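Local atomic coordinates of histidinol-phosphate aminotransferase (Clostridium acetobutylicum, PDB entry 3FTB), a protein that probably transfers amino groups using pyridoxal 5'-phosphate, with histidinol phosphate as its likely substrate. Residues 310-315 / 321-326; 314-319 / 348-353. All blocks are in the same frame, centred on the assembly; numbering follows the deposited sequence.

Overall arrangement
Both interactions lie around the five-stranded mixed sheet that includes strands 321-325 and 336-340, in what is probably the small domain of a fold-type I pyridoxal phosphate enzyme. The centres of interactions 1 and 2 are about 9 Å apart. Helix 309-317 serves both. Interaction 1 joins it to strand 321-325, the next element along the chain. Interaction 2 joins that helix, through L316, to helix 344-359, which follows strand 336-340. The contacts share D314 and S315. They touch where L316 CD1 is 3.4 Å from I323 CG2. Both helices pack on I321 and I323, so two helices and a strand meet in one apolar layer. Neither contact involves the other subunit of the dimeric assembly.

Interaction 1: 310-315 / 321-326; sequences EKLYDS and IVIRRC. With PO4 (phosphate ion), chain F.
One water is held by three backbone groups and joins Y313 to the strand. It donates to Y313 O at 2.8 Å and also to I321 O at 3.2 Å. It accepts from I323 N at 3.1 Å. The Y313 side chain leans on the strand. Its CG is anti to the backbone N (chi1 177°), which carries the ring across to the strand. The ring edge meets I323 O near the ring plane, Y313 CE1 to I323 O 3.4 Å. V322 CG1 lies 3.8 Å from Y313 CE1, and I323 CG1 slides past Y313 CD1. This is a helix leading by a short turn into a strand of the five-stranded sheet; I323 also packs on V337 and F339 of the neighbouring strand 336-340. R325 crosses Y313 at about a right angle, with R325 CD 3.6 Å from Y313 CB. Its guanidinium then reaches E310, whose CG sits over one face, offset toward the rim. E310 OE2 forms a salt bridge with R325 NH2 at 3.5 Å, the carboxylate and guanidinium planes 47° apart. R324 points away from the helix. R324 NE donates to phosphate O4 at 3.2 Å; the ion is probably from the crystallisation liquor, and R338 also binds it.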
loop_
_atom_site.group_PDB
_atom_site.type_symbol
_atom_site.label_atom_id
_atom_site.label_comp_id
_atom_site.label_asym_id
_atom_site.label_seq_id
_atom_site.Cartn_x
_atom_site.Cartn_y
_atom_site.Cartn_z
ATOM N N GLU A 310 -24.494 17.249 18.054
ATOM C CA GLU A 310 -23.336 17.938 18.605
ATOM C C GLU A 310 -23.497 18.069 20.104
ATOM O O GLU A 310 -22.543 17.903 20.843
ATOM C CB GLU A 310 -23.122 19.322 17.981
ATOM C CG GLU A 310 -21.765 19.929 18.368
ATOM C CD GLU A 310 -21.518 21.320 17.804
ATOM O OE1 GLU A 310 -22.454 22.149 17.805
ATOM O OE2 GLU A 310 -20.372 21.590 17.382
ATOM N N LYS A 311 -24.714 18.359 20.549
ATOM C CA LYS A 311 -24.972 18.488 21.976
ATOM C C LYS A 311 -24.836 17.117 22.623
ATOM O O LYS A 311 -24.145 16.958 23.635
ATOM C CB LYS A 311 -26.352 19.111 22.242
ATOM C CG LYS A 311 -26.634 19.389 23.714
ATOM C CD LYS A 311 -27.287 20.755 23.942
ATOM C CE LYS A 311 -28.521 20.976 23.071
ATOM N NZ LYS A 311 -28.214 21.647 21.769
ATOM N N LEU A 312 -25.472 16.118 22.020
ATOM C CA LEU A 312 -25.301 14.751 22.489
ATOM C C LEU A 312 -23.822 14.353 22.447
ATOM O O LEU A 312 -23.287 13.876 23.447
ATOM C CB LEU A 312 -26.151 13.773 21.679
ATOM C CG LEU A 312 -25.877 12.305 22.018
ATOM C CD1 LEU A 312 -26.081 12.038 23.517
ATOM C CD2 LEU A 312 -26.734 11.387 21.154
ATOM N N TYR A 313 -23.168 14.561 21.298
ATOM C CA TYR A 313 -21.735 14.276 21.141
ATOM C C TYR A 313 -20.876 14.916 22.239
ATOM O O TYR A 313 -20.066 14.237 22.887
ATOM C CB TYR A 313 -21.238 14.744 19.759
ATOM C CG TYR A 313 -19.748 14.556 19.521
ATOM C CD1 TYR A 313 -19.268 13.427 18.876
ATOM C CD2 TYR A 313 -18.822 15.513 19.934
ATOM C CE1 TYR A 313 -17.915 13.246 18.658
ATOM C CE2 TYR A 313 -17.461 15.339 19.714
ATOM C CZ TYR A 313 -17.019 14.202 19.078
ATOM O OH TYR A 313 -15.676 14.010 18.854
ATOM N N ASP A 314 -21.045 16.225 22.428
ATOM C CA ASP A 314 -20.252 16.985 23.399
ATOM C C ASP A 314 -20.529 16.568 24.836
ATOM O O ASP A 314 -19.687 16.737 25.714
ATOM C CB ASP A 314 -20.488 18.485 23.238
ATOM C CG ASP A 314 -19.675 19.082 22.105
ATOM O OD1 ASP A 314 -18.563 18.575 21.838
ATOM O OD2 ASP A 314 -20.142 20.069 21.491
ATOM N N SER A 315 -21.720 16.030 25.074
ATOM C CA SER A 315 -22.055 15.459 26.375
ATOM C C SER A 315 -21.301 14.148 26.616
ATOM O O SER A 315 -20.578 14.002 27.604
ATOM C CB SER A 315 -23.565 15.233 26.495
ATOM O OG SER A 315 -24.230 16.391 26.974
ATOM N N ILE A 321 -16.815 8.939 25.746
ATOM C CA ILE A 321 -17.550 8.177 24.755
ATOM C C ILE A 321 -17.696 9.016 23.483
ATOM O O ILE A 321 -18.151 10.166 23.522
ATOM C CB ILE A 321 -18.914 7.706 25.300
ATOM C CG1 ILE A 321 -18.694 6.642 26.381
ATOM C CG2 ILE A 321 -19.788 7.152 24.177
ATOM C CD1 ILE A 321 -19.934 6.300 27.193
ATOM N N VAL A 322 -17.279 8.444 22.359
ATOM C CA VAL A 322 -17.359 9.146 21.091
ATOM C C VAL A 322 -18.503 8.566 20.280
ATOM O O VAL A 322 -18.657 7.351 20.218
ATOM C CB VAL A 322 -16.055 9.009 20.290
ATOM C CG1 VAL A 322 -16.094 9.919 19.058
ATOM C CG2 VAL A 322 -14.857 9.338 21.170
ATOM N N ILE A 323 -19.315 9.432 19.679
ATOM C CA ILE A 323 -20.298 8.982 18.692
ATOM C C ILE A 323 -20.004 9.604 17.331
ATOM O O ILE A 323 -19.036 10.352 17.161
ATOM C CB ILE A 323 -21.753 9.330 19.089
ATOM C CG1 ILE A 323 -21.986 10.848 19.037
ATOM C CG2 ILE A 323 -22.085 8.752 20.462
ATOM C CD1 ILE A 323 -23.401 11.254 18.643
ATOM N N ARG A 324 -20.851 9.298 16.359
ATOM C CA ARG A 324 -20.677 9.857 15.027
ATOM C C ARG A 324 -21.807 10.812 14.697
ATOM O O ARG A 324 -22.952 10.403 14.493
ATOM C CB ARG A 324 -20.583 8.757 13.966
ATOM C CG ARG A 324 -20.181 9.260 12.586
ATOM C CD ARG A 324 -18.733 9.730 12.571
ATOM N NE ARG A 324 -18.168 9.691 11.226
ATOM C CZ ARG A 324 -18.539 10.501 10.241
ATOM N NH1 ARG A 324 -19.480 11.409 10.454
ATOM N NH2 ARG A 324 -17.976 10.400 9.042
ATOM N N ARG A 325 -21.469 12.092 14.668
ATOM C CA ARG A 325 -22.392 13.111 14.220
ATOM C C ARG A 325 -22.518 12.977 12.717
ATOM O O ARG A 325 -21.527 12.956 12.005
ATOM C CB ARG A 325 -21.861 14.487 14.592
ATOM C CG ARG A 325 -21.748 14.680 16.090
ATOM C CD ARG A 325 -20.905 15.880 16.403
ATOM N NE ARG A 325 -21.360 17.044 15.657
ATOM C CZ ARG A 325 -20.716 18.204 15.644
ATOM N NH1 ARG A 325 -19.590 18.338 16.333
ATOM N NH2 ARG A 325 -21.191 19.222 14.941
ATOM N N CYS A 326 -23.744 12.869 12.239
ATOM C CA CYS A 326 -23.974 12.615 10.833
ATOM C C CYS A 326 -24.142 13.898 10.037
ATOM O O CYS A 326 -24.706 13.882 8.944
ATOM C CB CYS A 326 -25.182 11.693 10.667
ATOM S SG CYS A 326 -24.780 10.029 11.243
HETATM P P PO4 F . -17.017 6.484 8.654
HETATM O O1 PO4 F . -15.625 6.146 8.164
HETATM O O2 PO4 F . -17.637 7.522 7.747
HETATM O O3 PO4 F . -17.862 5.232 8.641
HETATM O O4 PO4 F . -16.933 7.020 10.066
HETATM O O HOH W 1 -20.039 11.788 21.551
#

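Interaction 2: 314-319 / 348-353; sequences DSLLKE and TKFLRA
L316 meets A353 and F350 in a small apolar contact between two helices. The two methyl branches of L316 divide the work. CD2 goes to the A353 methyl, with L316 CD2 4.0 Å from A353 CB. CD1 goes to the F350 ring, with L316 CD1 4.4 Å from F350 CE1, and approaches it obliquely. L316 has CG anti to its carbonyl carbon (chi1 -61°). Its chi2 of 179° puts CD1 anti to CA, out toward the F350 ring, and leaves CD2 branching off to the A353 methyl. L316 and A353 leave the backbone facing the other segment. F350 reaches L316 only with its ring.

The F350 ring also stacks with Y31 and meets F339 edge-to-face. Further apolar contacts link both helices to strand 321-325, where I323 touches L316 and F350 and I321 touches F350 and A353, while L354 and V357 extend the surface of helix 344-359 that receives L316.

Among backbone bonds, E319 N to L316 O at 2.8 Å belongs to the turn after L316.

The nearest CA atoms, those of L316 and A353, are 7.2 Å apart. The methyl of A353 is small, which is consistent with this spacing. With no polar bond linking the two segments, their fit depends on shape and on the exclusion of water by apolar groups.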
loop_
_atom_site.group_PDB
_atom_site.type_symbol
_atom_site.label_atom_id
_atom_site.label_comp_id
_atom_site.label_asym_id
_atom_site.label_seq_id
_atom_site.Cartn_x
_atom_site.Cartn_y
_atom_site.Cartn_z
ATOM N N ASP A 314 -21.045 16.225 22.428
ATOM C CA ASP A 314 -20.252 16.985 23.399
ATOM C C ASP A 314 -20.529 16.568 24.836
ATOM O O ASP A 314 -19.687 16.737 25.714
ATOM C CB ASP A 314 -20.488 18.485 23.238
ATOM C CG ASP A 314 -19.675 19.082 22.105
ATOM O OD1 ASP A 314 -18.563 18.575 21.838
ATOM O OD2 ASP A 314 -20.142 20.069 21.491
ATOM N N SER A 315 -21.720 16.030 25.074
ATOM C CA SER A 315 -22.055 15.459 26.375
ATOM C C SER A 315 -21.301 14.148 26.616
ATOM O O SER A 315 -20.578 14.002 27.604
ATOM C CB SER A 315 -23.565 15.233 26.495
ATOM O OG SER A 315 -24.230 16.391 26.974
ATOM N N LEU A 316 -21.476 13.195 25.705
ATOM C CA LEU A 316 -20.817 11.895 25.815
ATOM C C LEU A 316 -19.290 11.991 25.800
ATOM O O LEU A 316 -18.601 11.169 26.411
ATOM C CB LEU A 316 -21.290 10.966 24.694
ATOM C CG LEU A 316 -22.787 10.666 24.712
ATOM C CD1 LEU A 316 -23.175 9.758 23.557
ATOM C CD2 LEU A 316 -23.160 10.035 26.038
ATOM N N LEU A 317 -18.754 12.978 25.088
ATOM C CA LEU A 317 -17.310 13.123 25.026
ATOM C C LEU A 317 -16.806 13.323 26.450
ATOM O O LEU A 317 -15.770 12.777 26.837
ATOM C CB LEU A 317 -16.926 14.310 24.147
ATOM C CG LEU A 317 -15.852 14.072 23.091
ATOM C CD1 LEU A 317 -15.274 15.406 22.630
ATOM C CD2 LEU A 317 -14.764 13.163 23.639
ATOM N N LYS A 318 -17.558 14.107 27.223
ATOM C CA LYS A 318 -17.266 14.344 28.630
ATOM C C LYS A 318 -17.010 13.042 29.386
ATOM O O LYS A 318 -16.260 13.015 30.359
ATOM C CB LYS A 318 -18.434 15.081 29.279
ATOM C CG LYS A 318 -18.677 16.490 28.747
ATOM C CD LYS A 318 -19.546 17.287 29.718
ATOM C CE LYS A 318 -18.941 17.266 31.122
ATOM N NZ LYS A 318 -19.873 17.715 32.198
ATOM N N GLU A 319 -17.639 11.967 28.919
ATOM C CA GLU A 319 -17.587 10.657 29.567
ATOM C C GLU A 319 -16.655 9.712 28.823
ATOM O O GLU A 319 -16.698 8.498 29.025
ATOM C CB GLU A 319 -18.985 10.035 29.595
ATOM C CG GLU A 319 -20.062 10.959 30.105
ATOM C CD GLU A 319 -20.046 11.064 31.611
ATOM O OE1 GLU A 319 -19.615 12.115 32.136
ATOM O OE2 GLU A 319 -20.451 10.084 32.271
ATOM N N THR A 348 -23.843 -1.886 27.189
ATOM C CA THR A 348 -24.639 -1.553 28.357
ATOM C C THR A 348 -24.063 -0.303 29.019
ATOM O O THR A 348 -24.794 0.563 29.487
ATOM C CB THR A 348 -24.685 -2.721 29.355
ATOM O OG1 THR A 348 -25.345 -3.843 28.750
ATOM C CG2 THR A 348 -25.430 -2.313 30.621
ATOM N N LYS A 349 -22.738 -0.206 29.032
ATOM C CA LYS A 349 -22.073 0.979 29.556
ATOM C C LYS A 349 -22.483 2.194 28.731
ATOM O O LYS A 349 -22.907 3.218 29.268
ATOM C CB LYS A 349 -20.556 0.798 29.504
ATOM C CG LYS A 349 -19.801 1.693 30.467
ATOM C CD LYS A 349 -18.338 1.809 30.094
ATOM C CE LYS A 349 -17.543 2.483 31.204
ATOM N NZ LYS A 349 -17.688 1.785 32.521
ATOM N N PHE A 350 -22.345 2.068 27.415
ATOM C CA PHE A 350 -22.780 3.096 26.469
ATOM C C PHE A 350 -24.202 3.627 26.743
ATOM O O PHE A 350 -24.420 4.842 26.854
ATOM C CB PHE A 350 -22.697 2.537 25.044
ATOM C CG PHE A 350 -23.213 3.475 24.001
ATOM C CD1 PHE A 350 -22.468 4.591 23.622
ATOM C CD2 PHE A 350 -24.448 3.254 23.400
ATOM C CE1 PHE A 350 -22.940 5.467 22.660
ATOM C CE2 PHE A 350 -24.931 4.129 22.433
ATOM C CZ PHE A 350 -24.173 5.238 22.066
ATOM N N LEU A 351 -25.157 2.701 26.837
ATOM C CA LEU A 351 -26.567 3.020 27.034
ATOM C C LEU A 351 -26.799 3.700 28.375
ATOM O O LEU A 351 -27.623 4.614 28.485
ATOM C CB LEU A 351 -27.418 1.745 26.955
ATOM C CG LEU A 351 -27.684 1.079 25.598
ATOM C CD1 LEU A 351 -27.919 -0.414 25.766
ATOM C CD2 LEU A 351 -28.866 1.741 24.883
ATOM N N ARG A 352 -26.078 3.245 29.398
ATOM C CA ARG A 352 -26.222 3.826 30.723
ATOM C C ARG A 352 -25.710 5.256 30.790
ATOM O O ARG A 352 -25.971 5.957 31.754
ATOM C CB ARG A 352 -25.563 2.945 31.777
ATOM C CG ARG A 352 -26.216 1.571 31.860
ATOM C CD ARG A 352 -25.570 0.694 32.918
ATOM N NE ARG A 352 -24.115 0.683 32.798
ATOM C CZ ARG A 352 -23.312 -0.123 33.485
ATOM N NH1 ARG A 352 -23.826 -0.998 34.342
ATOM N NH2 ARG A 352 -21.998 -0.057 33.313
ATOM N N ALA A 353 -24.992 5.687 29.758
ATOM C CA ALA A 353 -24.601 7.085 29.635
ATOM C C ALA A 353 -25.694 7.854 28.892
ATOM O O ALA A 353 -26.004 9.000 29.234
ATOM C CB ALA A 353 -23.280 7.201 28.907
#